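Tapirin (Caldicellulosiruptor hydrothermalis, PDB 6N2C) probably binds cellulose and helps this thermophilic bacterium adhere to it, through a C-terminal domain built as a zinc-containing beta-helix. Local coordinates at residues R216-R221 and G243-V248; L252-N257 and L273-G278; D277-L282 and F294-D299; G337-R342 and N358-I363; L381-E386 and S403-G408. All coordinates share one frame; numbering follows the deposited sequence. Where two conformers were deposited one is given.

Interaction 1: residues R216-R221 and G243-V248; sequences RSDNNR and GNNKVV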
# COMPACT_ATOMS: atom_id res chain seq x y z
N ARG A 216 -10.92 10.84 -3.95
CA ARG A 216 -12.41 10.90 -4.08
C ARG A 216 -12.80 9.93 -5.13
O ARG A 216 -11.98 9.49 -5.92
CB ARG A 216 -12.93 12.33 -4.39
CG ARG A 216 -12.42 13.36 -3.40
CD ARG A 216 -12.80 13.03 -1.94
NE ARG A 216 -12.53 14.16 -1.02
CZ ARG A 216 -12.65 14.07 0.29
NH1 ARG A 216 -13.05 12.91 0.86
NH2 ARG A 216 -12.35 15.14 1.03
N SER A 217 -14.07 9.59 -5.19
CA SER A 217 -14.55 8.65 -6.15
C SER A 217 -14.39 9.14 -7.61
O SER A 217 -14.49 10.37 -7.91
CB SER A 217 -16.05 8.33 -5.90
OG SER A 217 -16.82 9.43 -6.37
N ASP A 218 -14.07 8.21 -8.48
CA ASP A 218 -13.98 8.43 -9.89
C ASP A 218 -15.28 7.96 -10.56
O ASP A 218 -15.60 6.81 -10.64
CB ASP A 218 -12.80 7.73 -10.47
CG ASP A 218 -11.45 8.40 -10.10
OD1 ASP A 218 -11.41 9.61 -9.71
OD2 ASP A 218 -10.46 7.64 -10.17
N ASN A 219 -16.04 8.93 -11.02
CA ASN A 219 -17.35 8.69 -11.61
C ASN A 219 -17.36 9.07 -13.07
O ASN A 219 -18.30 8.77 -13.75
CB ASN A 219 -18.46 9.49 -10.82
CG ASN A 219 -18.04 10.93 -10.48
OD1 ASN A 219 -17.78 11.73 -11.39
ND2 ASN A 219 -17.95 11.26 -9.15
N ASN A 220 -16.30 9.71 -13.53
CA ASN A 220 -16.15 10.21 -14.89
C ASN A 220 -14.64 10.48 -15.18
O ASN A 220 -14.26 11.60 -15.52
CB ASN A 220 -16.98 11.49 -15.07
CG ASN A 220 -16.98 12.01 -16.51
OD1 ASN A 220 -16.79 11.25 -17.45
ND2 ASN A 220 -17.17 13.32 -16.68
N ARG A 221 -13.79 9.46 -14.98
CA ARG A 221 -12.34 9.61 -15.10
C ARG A 221 -11.97 8.96 -16.45
O ARG A 221 -12.19 7.73 -16.64
CB ARG A 221 -11.59 8.97 -13.92
CG ARG A 221 -10.12 9.32 -13.86
CD ARG A 221 -9.26 8.23 -13.24
NE ARG A 221 -9.31 6.91 -13.91
CZ ARG A 221 -9.88 5.79 -13.45
NH1 ARG A 221 -9.84 4.68 -14.18
NH2 ARG A 221 -10.49 5.73 -12.28
N GLY A 243 -13.32 5.33 -4.29
CA GLY A 243 -14.17 4.50 -5.15
C GLY A 243 -13.85 4.53 -6.60
O GLY A 243 -13.62 5.61 -7.15
N ASN A 244 -13.77 3.34 -7.21
CA ASN A 244 -13.42 3.21 -8.60
C ASN A 244 -12.04 3.87 -8.97
O ASN A 244 -11.81 4.25 -10.13
CB ASN A 244 -14.52 3.77 -9.49
CG ASN A 244 -14.43 3.29 -10.89
OD1 ASN A 244 -14.21 2.11 -11.17
ND2 ASN A 244 -14.65 4.21 -11.80
N ASN A 245 -11.15 3.91 -7.97
CA ASN A 245 -9.79 4.49 -8.16
C ASN A 245 -8.87 3.36 -8.51
O ASN A 245 -8.93 2.23 -7.86
CB ASN A 245 -9.28 5.10 -6.90
CG ASN A 245 -10.18 6.19 -6.34
OD1 ASN A 245 -10.44 6.20 -5.16
ND2 ASN A 245 -10.59 7.17 -7.15
N LYS A 246 -7.95 3.61 -9.46
CA LYS A 246 -7.00 2.59 -9.91
C LYS A 246 -5.57 3.15 -9.72
O LYS A 246 -5.18 4.10 -10.43
CB LYS A 246 -7.24 2.19 -11.36
CG LYS A 246 -8.72 2.02 -11.80
CD LYS A 246 -9.46 0.91 -11.12
CE LYS A 246 -10.92 0.89 -11.59
NZ LYS A 246 -11.54 -0.40 -11.21
N VAL A 247 -4.82 2.54 -8.82
CA VAL A 247 -3.49 3.09 -8.35
C VAL A 247 -2.46 2.06 -8.72
O VAL A 247 -2.62 0.88 -8.42
CB VAL A 247 -3.50 3.36 -6.87
CG1 VAL A 247 -2.09 3.77 -6.35
CG2 VAL A 247 -4.47 4.50 -6.55
N VAL A 248 -1.33 2.50 -9.33
CA VAL A 248 -0.28 1.61 -9.75
C VAL A 248 1.03 2.23 -9.18
O VAL A 248 1.31 3.37 -9.54
CB VAL A 248 -0.13 1.55 -11.30
CG1 VAL A 248 0.96 0.53 -11.65
CG2 VAL A 248 -1.44 1.06 -11.92

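Interaction 2: residues L252-N257 and L273-G278; sequences LMYTKN and LLFSDG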
# COMPACT_ATOMS: atom_id res chain seq x y z
N LEU A 252 7.74 1.17 -4.26
CA LEU A 252 7.13 0.96 -2.96
C LEU A 252 6.07 1.99 -2.62
O LEU A 252 6.19 3.19 -2.91
CB LEU A 252 8.16 0.82 -1.83
CG LEU A 252 8.80 2.16 -1.47
CD1 LEU A 252 7.97 2.97 -0.49
CD2 LEU A 252 10.21 1.93 -0.94
N MET A 253 5.03 1.48 -1.96
CA MET A 253 4.02 2.29 -1.32
C MET A 253 4.13 2.01 0.14
O MET A 253 4.02 0.85 0.59
CB MET A 253 2.61 1.95 -1.83
CG MET A 253 1.51 2.71 -1.11
SD MET A 253 -0.00 2.45 -2.04
CE MET A 253 -1.09 3.55 -1.15
N TYR A 254 4.38 3.07 0.93
CA TYR A 254 4.48 3.00 2.36
C TYR A 254 3.45 3.92 3.01
O TYR A 254 3.34 5.04 2.59
CB TYR A 254 5.89 3.48 2.90
CG TYR A 254 5.86 3.65 4.43
CD1 TYR A 254 6.05 2.52 5.28
CD2 TYR A 254 5.61 4.88 5.07
CE1 TYR A 254 5.94 2.64 6.64
CE2 TYR A 254 5.53 4.98 6.44
CZ TYR A 254 5.72 3.90 7.22
OH TYR A 254 5.66 4.02 8.56
N THR A 255 2.74 3.47 4.07
CA THR A 255 1.93 4.37 4.91
C THR A 255 2.14 4.00 6.34
O THR A 255 2.33 2.83 6.65
CB THR A 255 0.43 4.34 4.58
OG1 THR A 255 -0.21 3.22 5.20
CG2 THR A 255 0.16 4.42 3.14
N LYS A 256 2.14 5.00 7.22
CA LYS A 256 2.19 4.67 8.64
C LYS A 256 0.84 4.10 9.17
O LYS A 256 0.78 3.14 9.98
CB LYS A 256 2.55 5.91 9.43
CG LYS A 256 2.87 5.60 10.87
CD LYS A 256 2.96 6.88 11.72
CE LYS A 256 2.89 6.50 13.20
NZ LYS A 256 3.03 7.68 14.13
N ASN A 257 -0.21 4.78 8.86
CA ASN A 257 -1.49 4.57 9.56
C ASN A 257 -2.56 3.78 8.80
O ASN A 257 -3.69 3.77 9.21
CB ASN A 257 -2.04 5.89 10.09
CG ASN A 257 -1.15 6.45 11.20
OD1 ASN A 257 -0.45 5.70 11.87
ND2 ASN A 257 -1.11 7.72 11.32
N LEU A 273 6.97 -3.56 -3.41
CA LEU A 273 6.78 -3.56 -1.94
C LEU A 273 5.58 -2.71 -1.57
O LEU A 273 5.53 -1.53 -1.96
CB LEU A 273 8.04 -2.98 -1.27
CG LEU A 273 8.07 -2.85 0.26
CD1 LEU A 273 7.68 -4.15 0.98
CD2 LEU A 273 9.39 -2.32 0.82
N LEU A 274 4.69 -3.27 -0.71
CA LEU A 274 3.55 -2.51 -0.12
C LEU A 274 3.72 -2.69 1.33
O LEU A 274 3.75 -3.85 1.82
CB LEU A 274 2.22 -3.16 -0.61
CG LEU A 274 0.95 -2.57 -0.07
CD1 LEU A 274 0.89 -1.13 -0.53
CD2 LEU A 274 -0.22 -3.30 -0.64
N PHE A 275 3.87 -1.58 2.08
CA PHE A 275 4.20 -1.66 3.49
C PHE A 275 3.35 -0.68 4.24
O PHE A 275 3.40 0.51 3.93
CB PHE A 275 5.71 -1.31 3.69
CG PHE A 275 6.26 -1.69 4.99
CD1 PHE A 275 5.85 -1.04 6.18
CD2 PHE A 275 7.20 -2.73 5.10
CE1 PHE A 275 6.37 -1.42 7.41
CE2 PHE A 275 7.70 -3.06 6.32
CZ PHE A 275 7.29 -2.45 7.48
N SER A 276 2.65 -1.14 5.28
CA SER A 276 1.95 -0.23 6.16
C SER A 276 2.19 -0.64 7.60
O SER A 276 2.26 -1.81 7.91
CB SER A 276 0.44 -0.18 5.91
OG SER A 276 -0.18 0.84 6.66
N ASP A 277 2.38 0.32 8.48
CA ASP A 277 2.36 0.02 9.88
C ASP A 277 0.94 -0.14 10.44
O ASP A 277 0.82 -0.44 11.67
CB ASP A 277 3.09 1.07 10.68
CG ASP A 277 4.60 1.14 10.30
OD1 ASP A 277 5.18 0.05 10.18
OD2 ASP A 277 5.18 2.29 10.25
N GLY A 278 -0.07 0.05 9.63
CA GLY A 278 -1.49 0.04 10.07
C GLY A 278 -2.30 -1.04 9.38
O GLY A 278 -1.82 -2.08 8.96

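Interaction 3: residues D277-L282 and F294-D299; sequences DGTISL and FCDTLD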
# COMPACT_ATOMS: atom_id res chain seq x y z
N ASP A 277 2.38 0.32 8.48
CA ASP A 277 2.36 0.02 9.88
C ASP A 277 0.94 -0.14 10.44
O ASP A 277 0.82 -0.44 11.67
CB ASP A 277 3.09 1.07 10.68
CG ASP A 277 4.60 1.14 10.30
OD1 ASP A 277 5.18 0.05 10.18
OD2 ASP A 277 5.18 2.29 10.25
N GLY A 278 -0.07 0.05 9.63
CA GLY A 278 -1.49 0.04 10.07
C GLY A 278 -2.30 -1.04 9.38
O GLY A 278 -1.82 -2.08 8.96
N THR A 279 -3.58 -0.75 9.24
CA THR A 279 -4.53 -1.70 8.70
C THR A 279 -4.81 -1.39 7.25
O THR A 279 -5.02 -0.23 6.90
CB THR A 279 -5.82 -1.64 9.54
OG1 THR A 279 -5.55 -2.10 10.85
CG2 THR A 279 -6.87 -2.51 9.01
N ILE A 280 -4.83 -2.42 6.42
CA ILE A 280 -5.22 -2.39 5.06
C ILE A 280 -6.58 -2.99 5.01
O ILE A 280 -6.73 -4.16 5.38
CB ILE A 280 -4.24 -3.16 4.12
CG1 ILE A 280 -2.84 -2.52 4.21
CG2 ILE A 280 -4.81 -3.17 2.68
CD1 ILE A 280 -1.83 -3.28 3.33
N SER A 281 -7.57 -2.19 4.67
CA SER A 281 -8.99 -2.62 4.78
C SER A 281 -9.77 -2.49 3.50
O SER A 281 -9.92 -1.35 3.00
CB SER A 281 -9.64 -1.82 5.93
OG SER A 281 -11.06 -2.12 5.96
N LEU A 282 -10.29 -3.64 2.96
CA LEU A 282 -11.02 -3.63 1.71
C LEU A 282 -12.55 -3.31 1.93
O LEU A 282 -13.05 -3.48 3.07
CB LEU A 282 -10.84 -4.90 0.87
CG LEU A 282 -9.46 -4.92 0.16
CD1 LEU A 282 -8.28 -5.10 1.15
CD2 LEU A 282 -9.49 -6.09 -0.78
N PHE A 294 3.70 -6.04 3.67
CA PHE A 294 3.81 -6.06 5.08
C PHE A 294 2.70 -5.16 5.67
O PHE A 294 2.49 -4.06 5.18
CB PHE A 294 5.15 -5.41 5.58
CG PHE A 294 6.42 -6.14 5.20
CD1 PHE A 294 6.83 -6.14 3.88
CD2 PHE A 294 7.28 -6.65 6.19
CE1 PHE A 294 8.07 -6.70 3.54
CE2 PHE A 294 8.48 -7.19 5.83
CZ PHE A 294 8.87 -7.22 4.52
N CYS A 295 2.02 -5.58 6.75
CA CYS A 295 1.06 -4.69 7.37
C CYS A 295 0.80 -5.13 8.78
O CYS A 295 1.22 -6.22 9.15
CB CYS A 295 -0.26 -4.51 6.55
SG CYS A 295 -1.18 -6.09 6.50
N ASP A 296 0.16 -4.31 9.60
CA ASP A 296 -0.26 -4.83 10.89
C ASP A 296 -1.43 -5.82 10.71
O ASP A 296 -1.38 -6.95 11.20
CB ASP A 296 -0.67 -3.75 11.83
CG ASP A 296 -1.24 -4.25 13.13
OD1 ASP A 296 -0.55 -4.89 13.93
OD2 ASP A 296 -2.45 -4.01 13.34
N THR A 297 -2.46 -5.34 10.08
CA THR A 297 -3.68 -6.08 9.93
C THR A 297 -4.08 -5.97 8.47
O THR A 297 -4.11 -4.90 7.88
CB THR A 297 -4.79 -5.51 10.79
OG1 THR A 297 -4.51 -5.71 12.18
CG2 THR A 297 -6.16 -6.15 10.48
N LEU A 298 -4.41 -7.09 7.84
CA LEU A 298 -5.05 -7.12 6.52
C LEU A 298 -6.51 -7.63 6.62
O LEU A 298 -6.69 -8.76 7.04
CB LEU A 298 -4.26 -8.00 5.55
CG LEU A 298 -4.85 -8.20 4.13
CD1 LEU A 298 -5.17 -6.89 3.46
CD2 LEU A 298 -3.88 -9.02 3.28
N ASP A 299 -7.46 -6.74 6.35
CA ASP A 299 -8.94 -6.99 6.49
C ASP A 299 -9.56 -7.20 5.13
O ASP A 299 -9.61 -6.29 4.30
CB ASP A 299 -9.61 -5.84 7.27
CG ASP A 299 -9.49 -5.98 8.77
OD1 ASP A 299 -9.29 -7.07 9.30
OD2 ASP A 299 -9.66 -4.96 9.47
O HOH W 1 -3.36 -1.58 12.51
O HOH W 2 -11.12 -2.83 8.75
O HOH W 3 -12.73 -5.42 5.06

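Interaction 4: residues G337-R342 and N358-I363; sequences GDIEIR and NNLDII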
# COMPACT_ATOMS: atom_id res chain seq x y z
N GLY A 337 1.76 -14.03 12.88
CA GLY A 337 0.47 -13.40 12.96
C GLY A 337 -0.64 -14.43 13.10
O GLY A 337 -0.43 -15.64 12.85
N ASP A 338 -1.83 -13.92 13.37
CA ASP A 338 -3.00 -14.77 13.44
C ASP A 338 -3.82 -14.61 12.19
O ASP A 338 -3.90 -13.51 11.58
CB ASP A 338 -3.86 -14.37 14.69
CG ASP A 338 -3.15 -14.58 16.01
OD1 ASP A 338 -2.23 -15.42 16.14
OD2 ASP A 338 -3.61 -13.94 16.96
N ILE A 339 -4.47 -15.71 11.82
CA ILE A 339 -5.27 -15.77 10.65
C ILE A 339 -6.67 -16.23 11.08
O ILE A 339 -6.78 -17.22 11.83
CB ILE A 339 -4.73 -16.79 9.73
CG1 ILE A 339 -3.31 -16.46 9.24
CG2 ILE A 339 -5.60 -16.87 8.48
CD1 ILE A 339 -2.75 -17.41 8.16
N GLU A 340 -7.72 -15.51 10.64
CA GLU A 340 -9.08 -15.90 11.03
C GLU A 340 -9.92 -15.88 9.75
O GLU A 340 -9.99 -14.83 9.06
CB GLU A 340 -9.59 -14.97 12.13
CG GLU A 340 -11.05 -15.25 12.49
CD GLU A 340 -11.54 -14.26 13.55
OE1 GLU A 340 -10.75 -13.47 14.13
OE2 GLU A 340 -12.72 -14.33 13.86
N ILE A 341 -10.52 -17.02 9.38
CA ILE A 341 -11.35 -17.12 8.21
C ILE A 341 -12.75 -17.47 8.73
O ILE A 341 -12.89 -18.46 9.45
CB ILE A 341 -10.83 -18.23 7.29
CG1 ILE A 341 -9.32 -18.02 7.00
CG2 ILE A 341 -11.62 -18.36 6.02
CD1 ILE A 341 -8.70 -19.04 6.14
N ARG A 342 -13.72 -16.61 8.44
CA ARG A 342 -15.08 -16.88 8.87
C ARG A 342 -16.04 -16.41 7.82
O ARG A 342 -15.66 -16.00 6.71
CB ARG A 342 -15.31 -16.24 10.22
CG ARG A 342 -15.37 -14.77 10.25
CD ARG A 342 -15.96 -14.29 11.59
NE ARG A 342 -15.23 -14.78 12.74
CZ ARG A 342 -15.71 -15.58 13.74
NH1 ARG A 342 -14.86 -15.95 14.68
NH2 ARG A 342 -16.98 -16.02 13.84
N ASN A 358 0.65 -18.00 14.01
CA ASN A 358 0.51 -18.24 15.44
C ASN A 358 -0.87 -18.94 15.64
O ASN A 358 -0.93 -20.15 15.62
CB ASN A 358 0.63 -16.93 16.19
CG ASN A 358 0.49 -17.10 17.66
OD1 ASN A 358 0.93 -18.10 18.20
ND2 ASN A 358 -0.13 -16.14 18.33
N ASN A 359 -1.97 -18.19 15.74
CA ASN A 359 -3.31 -18.79 15.77
C ASN A 359 -3.89 -18.88 14.40
O ASN A 359 -3.78 -17.95 13.60
CB ASN A 359 -4.22 -18.04 16.72
CG ASN A 359 -3.68 -18.06 18.13
OD1 ASN A 359 -3.16 -19.09 18.60
ND2 ASN A 359 -3.71 -16.93 18.79
N LEU A 360 -4.50 -20.02 14.08
CA LEU A 360 -5.18 -20.18 12.80
C LEU A 360 -6.61 -20.61 13.13
O LEU A 360 -6.82 -21.69 13.75
CB LEU A 360 -4.47 -21.23 11.93
CG LEU A 360 -5.25 -21.60 10.66
CD1 LEU A 360 -5.58 -20.43 9.73
CD2 LEU A 360 -4.59 -22.67 9.85
N ASP A 361 -7.59 -19.79 12.77
CA ASP A 361 -9.00 -20.10 13.14
C ASP A 361 -9.80 -20.18 11.87
O ASP A 361 -9.67 -19.30 11.04
CB ASP A 361 -9.59 -18.97 13.97
CG ASP A 361 -9.08 -18.90 15.41
OD1 ASP A 361 -7.88 -19.11 15.65
OD2 ASP A 361 -9.92 -18.59 16.33
N ILE A 362 -10.62 -21.24 11.70
CA ILE A 362 -11.46 -21.42 10.51
C ILE A 362 -12.86 -21.74 11.06
O ILE A 362 -13.00 -22.73 11.85
CB ILE A 362 -10.97 -22.56 9.67
CG1 ILE A 362 -9.42 -22.48 9.42
CG2 ILE A 362 -11.58 -22.57 8.30
CD1 ILE A 362 -8.74 -23.81 9.42
N ILE A 363 -13.84 -20.89 10.74
CA ILE A 363 -15.09 -20.82 11.55
C ILE A 363 -16.26 -20.87 10.61
O ILE A 363 -16.46 -19.96 9.77
CB ILE A 363 -15.21 -19.56 12.43
CG1 ILE A 363 -13.97 -19.32 13.32
CG2 ILE A 363 -16.45 -19.64 13.32
CD1 ILE A 363 -13.60 -20.42 14.30
O HOH W 4 -6.75 -16.68 14.66

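Interaction 5: residues L381-E386 and S403-G408; sequences LKIDGE and SNLNSG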
# COMPACT_ATOMS: atom_id res chain seq x y z
N LEU A 381 -4.66 -24.27 16.37
CA LEU A 381 -5.64 -24.46 15.29
C LEU A 381 -7.01 -24.56 15.91
O LEU A 381 -7.21 -25.42 16.78
CB LEU A 381 -5.38 -25.72 14.57
CG LEU A 381 -6.35 -26.12 13.42
CD1 LEU A 381 -6.33 -25.06 12.37
CD2 LEU A 381 -5.97 -27.41 12.78
N LYS A 382 -7.95 -23.69 15.49
CA LYS A 382 -9.36 -23.77 15.91
C LYS A 382 -10.22 -23.99 14.69
O LYS A 382 -10.11 -23.24 13.73
CB LYS A 382 -9.84 -22.51 16.64
CG LYS A 382 -11.30 -22.55 17.08
CD LYS A 382 -11.61 -21.29 17.87
CE LYS A 382 -13.05 -21.22 18.33
NZ LYS A 382 -13.52 -22.32 19.29
N ILE A 383 -11.01 -25.07 14.69
CA ILE A 383 -11.97 -25.40 13.65
C ILE A 383 -13.35 -25.48 14.37
O ILE A 383 -13.48 -26.18 15.39
CB ILE A 383 -11.63 -26.71 12.99
CG1 ILE A 383 -10.38 -26.55 12.12
CG2 ILE A 383 -12.77 -27.18 12.10
CD1 ILE A 383 -9.86 -27.83 11.59
N ASP A 384 -14.30 -24.63 13.93
CA ASP A 384 -15.65 -24.63 14.44
C ASP A 384 -16.56 -24.83 13.25
O ASP A 384 -16.64 -23.98 12.32
CB ASP A 384 -15.91 -23.35 15.24
CG ASP A 384 -17.34 -23.21 15.69
OD1 ASP A 384 -18.05 -24.19 15.63
OD2 ASP A 384 -17.69 -22.10 16.09
N GLY A 385 -17.25 -25.95 13.22
CA GLY A 385 -18.12 -26.29 12.11
C GLY A 385 -17.55 -27.09 11.01
O GLY A 385 -16.39 -27.50 11.07
N GLU A 386 -18.36 -27.32 9.97
CA GLU A 386 -18.01 -28.20 8.88
C GLU A 386 -17.32 -27.32 7.89
O GLU A 386 -17.76 -27.10 6.76
CB GLU A 386 -19.24 -28.92 8.28
CG GLU A 386 -19.94 -29.88 9.34
CD GLU A 386 -19.15 -31.15 9.65
OE1 GLU A 386 -18.22 -31.52 8.88
OE2 GLU A 386 -19.39 -31.81 10.72
N SER A 403 -14.84 -27.98 17.45
CA SER A 403 -16.25 -27.91 17.92
C SER A 403 -17.19 -27.96 16.77
O SER A 403 -16.86 -27.57 15.64
CB SER A 403 -16.47 -26.69 18.77
OG SER A 403 -16.25 -25.51 18.05
N ASN A 404 -18.42 -28.42 17.05
CA ASN A 404 -19.49 -28.48 16.03
C ASN A 404 -19.02 -29.17 14.81
O ASN A 404 -19.40 -28.86 13.71
CB ASN A 404 -20.04 -27.10 15.76
CG ASN A 404 -20.64 -26.50 16.99
OD1 ASN A 404 -21.53 -27.11 17.61
ND2 ASN A 404 -20.16 -25.31 17.39
N LEU A 405 -18.15 -30.16 15.01
CA LEU A 405 -17.55 -30.84 13.89
C LEU A 405 -17.94 -32.28 14.11
O LEU A 405 -17.35 -32.99 15.02
CB LEU A 405 -16.00 -30.69 13.96
CG LEU A 405 -15.25 -31.44 12.85
CD1 LEU A 405 -15.63 -30.91 11.50
CD2 LEU A 405 -13.72 -31.43 13.06
N ASN A 406 -18.91 -32.72 13.31
CA ASN A 406 -19.49 -34.05 13.45
C ASN A 406 -19.10 -35.04 12.41
O ASN A 406 -18.92 -36.22 12.74
CB ASN A 406 -21.01 -33.90 13.53
CG ASN A 406 -21.39 -33.01 14.68
OD1 ASN A 406 -20.97 -33.26 15.83
ND2 ASN A 406 -22.10 -31.91 14.37
N SER A 407 -19.00 -34.63 11.15
CA SER A 407 -18.55 -35.55 10.10
C SER A 407 -17.13 -35.27 9.58
O SER A 407 -16.42 -36.19 9.29
CB SER A 407 -19.50 -35.53 8.92
OG SER A 407 -19.48 -34.30 8.22
N GLY A 408 -16.75 -34.01 9.47
CA GLY A 408 -15.52 -33.66 8.75
C GLY A 408 -15.47 -33.97 7.25
O GLY A 408 -14.41 -34.07 6.72
O HOH W 5 -13.54 -24.73 18.10
O HOH W 6 -22.04 -31.09 11.85

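Interaction 1: residues R216-R221 and G243-V248
S217 and G243 bring their CA atoms to 4.3 Å, and just beyond them D218 N donates to G243 O over 3.0 Å. Neither chain is regular strand at this point; 243-248 enters its strand only at K246. At a phi of 130° a side chain on G243 would collide with the preceding carbonyl oxygen, which explains the glycine. The side chains of D218 and N245 cross at about a right angle. N245 ND2 spends one hydrogen on R216 O, 3.0 Å away and nearly straight, and the other on D218 OD2 at 3.1 Å, which it meets from above the carboxylate plane; N245 OD1 accepts from G242 N. R221 NH2 reaches the same OD2 at 2.8 Å from the opposite face, completing a salt bridge, and T226 OG1 is a further partner of this oxygen. Residues 216-221 and 243-245 form corner loops of successive coils of the beta-helix, the first leading to strand 227-229 and the second to strand 246-249. The bend of R221 at chi3 (58°) turns its guanidinium so that NH2 also donates to N244 O at 2.9 Å, near the planes of both groups although the bond is bent at the hydrogen, while NH1 bonds G223 O. In return N244 ND2 donates to D218 O across 3.0 Å. The R221 side chain is about 10 Å from that of the zinc ligand E551.

Interaction 2: residues L252-N257 and L273-G278
Two neighbouring rungs of the beta-helix meet where L252-T255 lies against L273-S276, parallel strands with axes 4.8 Å apart and only 3° between their directions. Bonds such as F275 N to M253 O (2.9 Å) knit the ladder. Towards the interior of the coil, M253 and L274 lie side by side, CB against CD1 at 3.8 Å. Further along that face T255 OG1 and S276 OG approach to 2.8 Å, and S276 OG accepts from G278 N in an ST turn. The opposite face, covered by helix 451-457, carries L252, L273 and two rings. The Y254 and F275 rings lean together obliquely, CD1 to CD1 at 3.7 Å with planes 33° apart. A chi1 of 169° sets the Y254 ring on the far side from its own N and carries the phenol toward D277, where OH donates to OD2 over a very short 2.5 Å. With OD1 of D277 in a salt bridge to K457 NZ, the carboxylate is held through both oxygens, which probably favours its ionised form.

Interaction 3: residues D277-L282 and F294-D299
T279-S281 and T297-D299 run parallel, 4.8 Å between axes and 8° between directions, and I280 N bonds T297 O while D299 N bonds I280 O. They are successive rungs on one face of the beta-helix, and ahead of these pairs D296 N donates to G278 O at 3.1 Å. On the interior face I280 carries most of the packing. Its CG2 branch, anti to the backbone N, meets L298 CD1 at 3.8 Å, and the CG1 branch ends with CD1 against C295 CB, also at 3.8 Å. I288 of strand 287-290, the next in the chain, also touches I280. Outward, T279 and T297 lie side by side pointing the same way, OG1 of the first 3.5 Å from CB of the second. Their matching torsions (chi1 -66° and -68°) set the two hydroxyls on the same side of their residues, each beside its own backbone N. Two waters join the segments on their polar side: one links T279 OG1 with D296 OD2. D299 OD1 bonds N320 ND2 in strand 318-321, whereas its OD2 accepts from the second water 2.7 Å away, itself 2.9 Å from S281 OG.

Interaction 4: residues G337-R342 and N358-I363
I339 N to N359 O, D361 N to I339 O, I341 N to D361 O and I363 N to I341 O, all 2.9 Å, make a parallel ladder between D338-I341 and N359-I363. The strand directions differ by just 1°, with axes 4.8 Å apart, as on the flat faces of a beta-helix. At its start a further backbone bond, N358 N to G337 O, is joined by side-chain bonds. D338, its CG beside the backbone N (chi1 -63°), swings OD1 over the next rung, where N359 N donates to it at 2.8 Å from above the carboxylate plane. N358 ND2 adds a weak bond to the same oxygen. Charge enters at the other end. R342 grips E340 OE2 side-on with NE and NH1, which come from opposite faces of the carboxylate plane, each at 2.8 Å. The two bonds probably limit rotation of the guanidinium, along which I363 lies, CB 4.0 Å above one face and offset toward the rim. W322 makes a cation-pi contact with R342, and K318 NZ forms a salt bridge to E340 OE1. Apolar contact occupies the interior side, where L360 and I339 cross at a slant, CD1 of L360 3.7 Å from CB of I339. There I341 and I362 pack on I369 of strand 368-371. Strand 318-321 flanks 338-341, and strand 380-384 flanks 359-363.

Interaction 5: residues L381-E386 and S403-G408
E386 points its carboxylate into the turn N406-G408, and D384 lays its own alongside the amide of N404. The chain of E386 bends at chi2 (-72°), bringing OE2 to two consecutive peptide nitrogens: N406 N at 2.8 Å, nearly along the C-O axis, and S407 N at 2.9 Å, on the syn side. These two N-H groups approach from opposite faces of the carboxylate plane. OE1 meets S407 OG at 3.1 Å, a donor well above that plane, and takes a weak bond from G408 N. A water shared with N406 ND2 donates to OE2 as well. One carboxylate in this way takes N-H groups from three consecutive residues, N406 to G408, together with the S407 hydroxyl. D384 and N404 point the same way with planes 35° apart; ND2 lies 3.0 Å from OD1 on its syn side, in a nearly straight bond. L405 CD1 sits 3.5 Å from G385 O, with E386 OE1 also nearby. The backbone is joined by G385 N to S403 O (2.9 Å) and by S403 N to I383 O. Strand 380-384 lies between strands 359-363 and 400-403, the latter outermost in its layer, and the held turn leads on to strand 411-413.

Overall arrangement
Interactions 2, 3 and 4 are regular parallel ladders of the beta-helix; interactions 1 and 5 join corner loops at strand ends, held chiefly by side chains bonding to backbone. Interactions 2 and 3 share D277 and G278, and F294 of interaction 3 bonds back to L274 and S276, making consecutive turns of the coil. Interactions 4 and 5 touch likewise through L360 and I362 with K382, their centres 14 Å apart, and with interaction 3 they belong to the same face. The most buried is interaction 2, its centre about 5 Å from the chain centre and covered by a helix. The others are partly buried and richer in charge, water or asparagine. Interactions 1 and 5, whose centres are about 42 Å apart, lie farthest from one another.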